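Local coordinates for protein putative transcriptional regulator (Clostridium difficile, PDB 3QI7) that is of unknown function but has a periplasmic-binding-protein-like fold and may be a lipoprotein or transcriptional regulator that binds a small ligand such as a sugar, at residues V239-A244 against I260-S265; L326-V331 against L358-S363. All coordinates share one frame; numbering follows the deposited sequence.

Interaction 1 (V239-A244 against I260-S265); sequences VILTKA and IQTYPS
A CH-pi contact in a domain of the periplasmic-binding-protein-like fold ties helix 234-247, which follows strand 228-231 of the three-stranded parallel sheet, to the start of the short helix 263-267. Leu-241 supplies the methyls and Tyr-263 the ring. CD1 of Leu-241 stands over the middle of one ring face, 3.9 Å from the centroid of the Tyr-263 ring and only 12° off its normal. The second methyl is displaced toward the phenol end: CD2 of Leu-241 is 3.8 Å from CZ of Tyr-263 and 3.4 Å from its OH. One leucine fork thus covers both the ring centre and its hydroxyl-bearing end, with the two side chains crossing at about a right angle. The leucine's CG lies opposite its carbonyl carbon (chi1 -77°), and the fork beyond it brings both methyls to the ring. Polar bonds play no part in the meeting of the two segments, which is apolar packing between largely buried groups.

Just before the helix the chain makes a classic gamma turn centred on Thr-262, whose phi is positive, with Tyr-263 N bonded to Gln-261 O at 2.7 Å. Thr-262 is also the N-cap residue, although its side chain does no capping, and its CB points toward helix 234-247.

Around this pair, Ile-286 of helix 279-292, Leu-299 and the ring of the C-terminal Tyr-371 also pack on Tyr-263, while Val-266 touches Leu-241. A hydrogen bond from Gln-261 NE2 to Glu-234 OE2 links the same loop to the beginning of helix 234-247. The methyl contact is completed by Thr-262 CG2, which lies anti to its own backbone N and comes within 4.1 Å of Leu-241 CD1.

Interaction 2 (L326-V331 against L358-S363); sequences LTQEDV and LYNYQS
Glu-329 OE1 takes a short 2.6 Å hydrogen bond from Thr-327 OG1 on its syn side, though 33° out of the carboxylate plane, while CG of the same glutamate lies 3.5 Å from the Tyr-359 hydroxyl oxygen, OH. The bend at chi2 (91°) turns the carboxylate back toward the threonine. Thr-327 occupies the N-cap of helix 328-331: its backbone N gives a nearly straight 2.9 Å bond to Asp-330 OD2, three residues on, but the reciprocal bond from the threonine side chain is not made.

The phenol end of Tyr-359 also meets Gln-328, whose CG is 3.5 Å from Tyr-359 OH; the backbone O of Gln-328 lies at the ring edge, in plane, 3.8 Å from Tyr-359 CE1. Behind the ring, Tyr-359 sits in a type I turn, where its carbonyl O receives Gln-362 NE2 at 3.0 Å on a lone pair.

Next along the turn, Asn-360 is held at both ends of its amide, OD1 by Ser-129 OG of helix 125-131 and ND2 by Asp-133 O. The turn leads into strand 361-370, flanked by strands 134-137 and 349-353, and helix 328-331 packs against the turn, just ahead of helix 334-345.

The two contacts share no helix or strand and lie on opposite sides of the chain's centre, with their own centres about 37 Å apart and their nearest atoms about 20 Å. Interaction 1 is the buried one, a helix-to-helix-start contact on the helix that follows strand 228-231 of the three-stranded sheet, carried by aliphatic methyls on an aromatic face. Interaction 2, at the turn leading into strand 361-370 of the larger mixed sheet, is partly buried: there the tyrosine is approached at its edge and hydroxyl, and polar bonds within each segment, and from Asn-360 to Ser-129 and Asp-133, accompany the contact. In both, a tyrosine reaches over to a helix, from a helix start in interaction 1 and from a beta turn in interaction 2.

Interaction 1 (V239-A244 against I260-S265)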
loop_
_atom_site.group_PDB
_atom_site.type_symbol
_atom_site.label_atom_id
_atom_site.label_comp_id
_atom_site.label_asym_id
_atom_site.label_seq_id
_atom_site.Cartn_x
_atom_site.Cartn_y
_atom_site.Cartn_z
ATOM N N VAL A 239 -5.714 -1.251 19.133
ATOM C CA VAL A 239 -6.782 -1.123 20.144
ATOM C C VAL A 239 -8.088 -1.717 19.593
ATOM O O VAL A 239 -8.759 -2.495 20.282
ATOM C CB VAL A 239 -7.022 0.357 20.542
ATOM C CG1 VAL A 239 -8.291 0.493 21.384
ATOM C CG2 VAL A 239 -5.768 0.952 21.236
ATOM N N ILE A 240 -8.413 -1.391 18.334
ATOM C CA ILE A 240 -9.662 -1.844 17.688
ATOM C C ILE A 240 -9.745 -3.361 17.453
ATOM O O ILE A 240 -10.795 -3.967 17.682
ATOM C CB ILE A 240 -9.892 -1.094 16.346
ATOM C CG1 ILE A 240 -10.234 0.356 16.642
ATOM C CG2 ILE A 240 -11.024 -1.723 15.492
ATOM C CD1 ILE A 240 -10.056 1.291 15.473
ATOM N N LEU A 241 -8.667 -3.935 16.940
ATOM C CA LEU A 241 -8.596 -5.378 16.705
ATOM C C LEU A 241 -8.604 -6.158 18.031
ATOM O O LEU A 241 -9.281 -7.169 18.156
ATOM C CB LEU A 241 -7.360 -5.701 15.888
ATOM C CG LEU A 241 -7.463 -5.398 14.385
ATOM C CD1 LEU A 241 -6.104 -5.558 13.709
ATOM C CD2 LEU A 241 -8.544 -6.259 13.695
ATOM N N THR A 242 -7.835 -5.689 19.005
ATOM C CA THR A 242 -7.836 -6.289 20.335
ATOM C C THR A 242 -9.237 -6.324 20.943
ATOM O O THR A 242 -9.681 -7.366 21.411
ATOM C CB THR A 242 -6.862 -5.544 21.253
ATOM O OG1 THR A 242 -5.559 -5.564 20.653
ATOM C CG2 THR A 242 -6.798 -6.187 22.665
ATOM N N LYS A 243 -9.945 -5.201 20.919
ATOM C CA LYS A 243 -11.314 -5.147 21.460
ATOM C C LYS A 243 -12.315 -6.010 20.650
ATOM O O LYS A 243 -13.267 -6.569 21.233
ATOM C CB LYS A 243 -11.785 -3.689 21.593
ATOM C CG LYS A 243 -13.056 -3.471 22.369
ATOM C CD LYS A 243 -12.855 -3.744 23.837
ATOM C CE LYS A 243 -13.636 -2.815 24.707
ATOM N NZ LYS A 243 -13.519 -3.284 26.118
ATOM N N ALA A 244 -12.101 -6.112 19.340
ATOM C CA ALA A 244 -12.927 -6.956 18.454
ATOM C C ALA A 244 -12.938 -8.418 18.898
ATOM O O ALA A 244 -13.953 -9.099 18.754
ATOM C CB ALA A 244 -12.428 -6.889 17.002
ATOM N N ILE A 260 1.319 -8.145 8.154
ATOM C CA ILE A 260 2.516 -8.094 8.989
ATOM C C ILE A 260 2.461 -7.004 10.079
ATOM O O ILE A 260 3.051 -7.173 11.154
ATOM C CB ILE A 260 3.787 -7.986 8.115
ATOM C CG1 ILE A 260 5.059 -8.132 8.965
ATOM C CG2 ILE A 260 3.798 -6.679 7.300
ATOM C CD1 ILE A 260 5.147 -9.438 9.762
ATOM N N GLN A 261 1.714 -5.927 9.853
ATOM C CA GLN A 261 1.585 -4.865 10.870
ATOM C C GLN A 261 0.408 -5.129 11.773
ATOM O O GLN A 261 -0.715 -5.367 11.295
ATOM C CB GLN A 261 1.377 -3.492 10.208
ATOM C CG GLN A 261 2.511 -3.031 9.379
ATOM C CD GLN A 261 3.798 -2.939 10.182
ATOM O OE1 GLN A 261 4.727 -3.718 9.965
ATOM N NE2 GLN A 261 3.838 -2.009 11.144
ATOM N N THR A 262 0.658 -5.100 13.080
ATOM C CA THR A 262 -0.410 -5.156 14.088
ATOM C C THR A 262 -1.062 -6.539 14.257
ATOM O O THR A 262 -1.220 -7.010 15.380
ATOM C CB THR A 262 -1.551 -4.101 13.831
ATOM O OG1 THR A 262 -0.988 -2.786 13.599
ATOM C CG2 THR A 262 -2.500 -4.081 15.036
ATOM N N TYR A 263 -1.469 -7.177 13.172
ATOM C CA TYR A 263 -2.138 -8.503 13.272
ATOM C C TYR A 263 -1.373 -9.528 14.105
ATOM O O TYR A 263 -1.947 -10.154 15.021
ATOM C CB TYR A 263 -2.523 -9.073 11.889
ATOM C CG TYR A 263 -4.005 -8.819 11.572
ATOM C CD1 TYR A 263 -5.001 -9.491 12.280
ATOM C CD2 TYR A 263 -4.402 -7.888 10.606
ATOM C CE1 TYR A 263 -6.353 -9.260 12.038
ATOM C CE2 TYR A 263 -5.766 -7.661 10.342
ATOM C CZ TYR A 263 -6.741 -8.345 11.063
ATOM O OH TYR A 263 -8.112 -8.182 10.866
ATOM N N PRO A 264 -0.067 -9.673 13.848
ATOM C CA PRO A 264 0.661 -10.717 14.567
ATOM C C PRO A 264 0.694 -10.542 16.083
ATOM O O PRO A 264 0.516 -11.515 16.817
ATOM C CB PRO A 264 2.062 -10.636 13.964
ATOM C CG PRO A 264 1.818 -10.112 12.591
ATOM C CD PRO A 264 0.763 -9.077 12.782
ATOM N N SER A 265 0.888 -9.325 16.555
ATOM C CA SER A 265 0.816 -9.074 17.996
ATOM C C SER A 265 -0.613 -9.294 18.541
ATOM O O SER A 265 -0.802 -9.841 19.621
ATOM C CB SER A 265 1.300 -7.651 18.289
ATOM O OG SER A 265 0.552 -7.076 19.329
#

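Interaction 2 (L326-V331 against L358-S363)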
loop_
_atom_site.group_PDB
_atom_site.type_symbol
_atom_site.label_atom_id
_atom_site.label_comp_id
_atom_site.label_asym_id
_atom_site.label_seq_id
_atom_site.Cartn_x
_atom_site.Cartn_y
_atom_site.Cartn_z
ATOM N N LEU A 326 8.322 -2.249 -24.472
ATOM C CA LEU A 326 7.017 -1.595 -24.319
ATOM C C LEU A 326 7.191 -0.211 -23.730
ATOM O O LEU A 326 8.154 0.047 -23.013
ATOM C CB LEU A 326 6.135 -2.390 -23.368
ATOM C CG LEU A 326 5.992 -3.878 -23.653
ATOM C CD1 LEU A 326 5.307 -4.542 -22.487
ATOM C CD2 LEU A 326 5.268 -4.114 -24.993
ATOM N N THR A 327 6.231 0.666 -24.015
ATOM C CA THR A 327 6.207 2.006 -23.450
ATOM C C THR A 327 4.894 2.180 -22.647
ATOM O O THR A 327 4.055 1.256 -22.569
ATOM C CB THR A 327 6.320 3.078 -24.579
ATOM O OG1 THR A 327 5.201 2.940 -25.458
ATOM C CG2 THR A 327 7.645 2.934 -25.380
ATOM N N GLN A 328 4.728 3.357 -22.046
ATOM C CA GLN A 328 3.568 3.633 -21.162
ATOM C C GLN A 328 2.223 3.330 -21.853
ATOM O O GLN A 328 1.290 2.885 -21.209
ATOM C CB GLN A 328 3.589 5.090 -20.684
ATOM C CG GLN A 328 3.503 6.130 -21.853
ATOM C CD GLN A 328 3.839 7.553 -21.465
ATOM O OE1 GLN A 328 3.847 7.913 -20.299
ATOM N NE2 GLN A 328 4.110 8.384 -22.466
ATOM N N GLU A 329 2.136 3.579 -23.164
ATOM C CA GLU A 329 0.892 3.372 -23.896
ATOM C C GLU A 329 0.507 1.910 -23.907
ATOM O O GLU A 329 -0.673 1.602 -23.889
ATOM C CB GLU A 329 0.967 3.839 -25.362
ATOM C CG GLU A 329 1.230 5.316 -25.560
ATOM C CD GLU A 329 2.722 5.630 -25.682
ATOM O OE1 GLU A 329 3.548 4.856 -25.138
ATOM O OE2 GLU A 329 3.059 6.658 -26.311
ATOM N N ASP A 330 1.500 1.019 -23.942
ATOM C CA ASP A 330 1.251 -0.431 -24.034
ATOM C C ASP A 330 0.745 -1.041 -22.736
ATOM O O ASP A 330 -0.027 -2.012 -22.767
ATOM C CB ASP A 330 2.522 -1.174 -24.407
ATOM C CG ASP A 330 3.051 -0.796 -25.758
ATOM O OD1 ASP A 330 2.275 -0.857 -26.728
ATOM O OD2 ASP A 330 4.244 -0.457 -25.846
ATOM N N VAL A 331 1.162 -0.484 -21.604
ATOM C CA VAL A 331 0.874 -1.113 -20.307
ATOM C C VAL A 331 -0.146 -0.356 -19.436
ATOM O O VAL A 331 -0.772 -0.965 -18.586
ATOM C CB VAL A 331 2.180 -1.419 -19.485
ATOM C CG1 VAL A 331 3.179 -2.250 -20.331
ATOM C CG2 VAL A 331 2.844 -0.158 -18.944
ATOM N N LEU A 358 -5.389 11.289 -18.436
ATOM C CA LEU A 358 -4.187 10.921 -17.655
ATOM C C LEU A 358 -4.185 9.419 -17.399
ATOM O O LEU A 358 -4.293 8.945 -16.259
ATOM C CB LEU A 358 -4.093 11.731 -16.349
ATOM C CG LEU A 358 -4.208 13.268 -16.506
ATOM C CD1 LEU A 358 -4.057 14.000 -15.161
ATOM C CD2 LEU A 358 -3.197 13.753 -17.529
ATOM N N TYR A 359 -4.056 8.675 -18.492
ATOM C CA TYR A 359 -4.169 7.222 -18.446
ATOM C C TYR A 359 -2.945 6.590 -17.785
ATOM O O TYR A 359 -3.011 5.454 -17.291
ATOM C CB TYR A 359 -4.370 6.686 -19.867
ATOM C CG TYR A 359 -3.137 6.826 -20.685
ATOM C CD1 TYR A 359 -2.143 5.853 -20.632
ATOM C CD2 TYR A 359 -2.913 7.954 -21.454
ATOM C CE1 TYR A 359 -0.981 5.978 -21.339
ATOM C CE2 TYR A 359 -1.748 8.096 -22.174
ATOM C CZ TYR A 359 -0.799 7.107 -22.128
ATOM O OH TYR A 359 0.352 7.236 -22.830
ATOM N N ASN A 360 -1.821 7.313 -17.771
ATOM C CA ASN A 360 -0.583 6.758 -17.241
ATOM C C ASN A 360 -0.454 6.918 -15.722
ATOM O O ASN A 360 0.631 6.690 -15.157
ATOM C CB ASN A 360 0.658 7.286 -17.972
ATOM C CG ASN A 360 0.948 8.711 -17.663
ATOM O OD1 ASN A 360 0.022 9.505 -17.540
ATOM N ND2 ASN A 360 2.226 9.050 -17.489
ATOM N N TYR A 361 -1.547 7.302 -15.064
ATOM C CA TYR A 361 -1.607 7.238 -13.593
ATOM C C TYR A 361 -2.750 6.329 -13.297
ATOM O O TYR A 361 -3.871 6.621 -13.689
ATOM C CB TYR A 361 -1.776 8.639 -12.940
ATOM C CG TYR A 361 -1.720 8.531 -11.424
ATOM C CD1 TYR A 361 -2.731 7.879 -10.730
ATOM C CD2 TYR A 361 -0.639 9.024 -10.692
ATOM C CE1 TYR A 361 -2.675 7.707 -9.352
ATOM C CE2 TYR A 361 -0.577 8.839 -9.309
ATOM C CZ TYR A 361 -1.610 8.206 -8.652
ATOM O OH TYR A 361 -1.635 8.026 -7.287
ATOM N N GLN A 362 -2.487 5.196 -12.630
ATOM C CA GLN A 362 -3.520 4.197 -12.394
ATOM C C GLN A 362 -3.563 3.903 -10.915
ATOM O O GLN A 362 -2.516 3.644 -10.328
ATOM C CB GLN A 362 -3.205 2.912 -13.166
ATOM C CG GLN A 362 -3.369 3.059 -14.717
ATOM C CD GLN A 362 -4.798 2.966 -15.215
ATOM O OE1 GLN A 362 -5.659 2.382 -14.552
ATOM N NE2 GLN A 362 -5.050 3.482 -16.440
ATOM N N SER A 363 -4.737 4.036 -10.295
ATOM C CA SER A 363 -4.853 3.713 -8.885
ATOM C C SER A 363 -5.377 2.304 -8.806
ATOM O O SER A 363 -6.044 1.846 -9.733
ATOM C CB SER A 363 -5.724 4.706 -8.132
ATOM O OG SER A 363 -7.052 4.654 -8.566
#